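Local coordinates for putative ABC-transporter ATP-binding protein (Alicyclobacillus acidocaldarius, PDB 1Z47) that probably binds and hydrolyses ATP as the ATPase subunit of a putative sulfate ABC transporter, at residues Thr103-Val108 / Glu128-Met133. Numbering follows the deposited sequence.
Sequences TVYDNV and ELLRFM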
# COMPACT_ATOMS: atom_id res chain seq x y z
N THR B 103 30.66 -5.06 11.63
CA THR B 103 30.57 -4.16 10.49
C THR B 103 29.76 -4.86 9.39
O THR B 103 29.46 -6.06 9.46
CB THR B 103 31.95 -3.86 9.90
OG1 THR B 103 32.59 -5.10 9.54
CG2 THR B 103 32.81 -3.07 10.91
N VAL B 104 29.39 -4.08 8.40
CA VAL B 104 28.66 -4.55 7.27
C VAL B 104 29.47 -5.69 6.66
O VAL B 104 28.94 -6.78 6.42
CB VAL B 104 28.47 -3.41 6.29
CG1 VAL B 104 27.98 -3.94 4.92
CG2 VAL B 104 27.45 -2.41 6.90
N TYR B 105 30.76 -5.45 6.45
CA TYR B 105 31.61 -6.49 5.86
C TYR B 105 31.52 -7.81 6.62
O TYR B 105 31.39 -8.90 6.02
CB TYR B 105 33.08 -6.04 5.87
CG TYR B 105 34.03 -7.07 5.27
CD1 TYR B 105 34.53 -6.92 3.98
CD2 TYR B 105 34.42 -8.19 6.01
CE1 TYR B 105 35.42 -7.86 3.43
CE2 TYR B 105 35.29 -9.13 5.47
CZ TYR B 105 35.79 -8.96 4.18
OH TYR B 105 36.66 -9.89 3.64
N ASP B 106 31.61 -7.75 7.93
CA ASP B 106 31.58 -8.97 8.72
C ASP B 106 30.21 -9.61 8.79
O ASP B 106 30.10 -10.83 8.88
CB ASP B 106 32.16 -8.73 10.11
CG ASP B 106 33.65 -8.52 10.07
OD1 ASP B 106 34.27 -8.89 9.05
OD2 ASP B 106 34.21 -8.00 11.05
N ASN B 107 29.17 -8.79 8.74
CA ASN B 107 27.81 -9.31 8.76
C ASN B 107 27.60 -10.16 7.52
O ASN B 107 27.05 -11.25 7.59
CB ASN B 107 26.79 -8.17 8.74
CG ASN B 107 26.22 -7.89 10.11
OD1 ASN B 107 25.32 -8.59 10.59
ND2 ASN B 107 26.74 -6.86 10.77
N VAL B 108 28.07 -9.64 6.38
CA VAL B 108 27.94 -10.32 5.10
C VAL B 108 28.84 -11.55 4.89
O VAL B 108 28.46 -12.46 4.17
CB VAL B 108 28.18 -9.34 3.92
CG1 VAL B 108 28.33 -10.10 2.61
CG2 VAL B 108 27.01 -8.37 3.82
N GLU B 128 32.46 -8.79 -3.70
CA GLU B 128 31.61 -8.97 -4.87
C GLU B 128 30.19 -8.53 -4.52
O GLU B 128 29.59 -7.72 -5.22
CB GLU B 128 31.60 -10.45 -5.27
CG GLU B 128 30.91 -10.74 -6.61
CD GLU B 128 30.44 -12.19 -6.76
OE1 GLU B 128 31.17 -13.13 -6.36
OE2 GLU B 128 29.32 -12.39 -7.28
N LEU B 129 29.65 -9.10 -3.45
CA LEU B 129 28.29 -8.79 -3.02
C LEU B 129 28.12 -7.32 -2.63
O LEU B 129 27.14 -6.68 -3.02
CB LEU B 129 27.91 -9.69 -1.84
CG LEU B 129 27.72 -11.16 -2.22
CD1 LEU B 129 27.62 -12.01 -0.96
CD2 LEU B 129 26.47 -11.28 -3.08
N LEU B 130 29.08 -6.78 -1.89
CA LEU B 130 28.99 -5.39 -1.45
C LEU B 130 28.93 -4.39 -2.61
O LEU B 130 28.15 -3.44 -2.57
CB LEU B 130 30.15 -5.04 -0.50
CG LEU B 130 30.18 -5.80 0.83
CD1 LEU B 130 31.36 -5.29 1.66
CD2 LEU B 130 28.87 -5.61 1.60
N ARG B 131 29.75 -4.59 -3.64
CA ARG B 131 29.71 -3.67 -4.77
C ARG B 131 28.43 -3.87 -5.55
O ARG B 131 27.80 -2.90 -5.98
CB ARG B 131 30.93 -3.86 -5.68
CG ARG B 131 32.20 -3.25 -5.10
CD ARG B 131 33.45 -3.80 -5.76
NE ARG B 131 33.42 -5.27 -5.83
CZ ARG B 131 34.50 -6.03 -5.93
NH1 ARG B 131 35.71 -5.48 -5.97
NH2 ARG B 131 34.37 -7.35 -6.02
N PHE B 132 28.01 -5.12 -5.73
CA PHE B 132 26.78 -5.33 -6.47
C PHE B 132 25.63 -4.60 -5.81
O PHE B 132 24.83 -3.95 -6.47
CB PHE B 132 26.42 -6.81 -6.58
CG PHE B 132 25.09 -7.05 -7.23
CD1 PHE B 132 24.86 -6.62 -8.54
CD2 PHE B 132 24.05 -7.66 -6.53
CE1 PHE B 132 23.60 -6.78 -9.14
CE2 PHE B 132 22.79 -7.83 -7.12
CZ PHE B 132 22.57 -7.39 -8.42
N MET B 133 25.55 -4.70 -4.48
CA MET B 133 24.47 -4.05 -3.77
C MET B 133 24.67 -2.62 -3.29
O MET B 133 23.93 -2.14 -2.44
CB MET B 133 23.99 -4.96 -2.65
CG MET B 133 23.09 -6.05 -3.24
SD MET B 133 22.84 -7.48 -2.25
CE MET B 133 21.61 -6.91 -1.13
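With CG1 anti to the backbone N in both Val104 (chi1 167°) and Val108, one helical turn apart, Val104 presents CG1 to segment 128-133, while Val108 presents CG1 to Leu129 and CG2, beside its own backbone N, to Leu130. Leu130, its CG anti to the carbonyl carbon (chi1 -64°), sets its CD2 against both valines. That CD2 touches Val104 CG1 at 3.8 Å and Val108 CG2 at 4.0 Å, the Leu130 and Val108 side chains sliding past each other in opposite directions. The other methyl, Leu130 CD1, lies 4.3 Å from Tyr105 CD1 and meets that ring obliquely. Val108 CG1 meets Leu129 CD1 at 4.1 Å, the two side chains crossing at a slant. No hydrogen bond crosses between the segments; the contact is wholly apolar, and the valines and leucines in it are buried. The short helical segments 104-108 and 128-132 run at 119° to each other, their axes 10.9 Å apart, and contact is made through side chains alone. Both belong to the ABC-type ATPase domain, where helices 104-109 and 119-132, with helix 148-160, are consistent with the helical subdomain of this family. Helix 148-160 packs against the same group, with Val154 on Val104 and Ala157 on Val108, while Val126 of helix 119-132 touches both Tyr105 and Val108. Thr103 N-caps the first helix: its OG1 accepts from Asp106 N at 3.3 Å. Thr103 O takes two donors from Asn107, the backbone N and the side-chain ND2, the latter at 3.1 Å from above the carbonyl plane. Asn107 OD1 in turn accepts from Phe99 N in the loop before the helix.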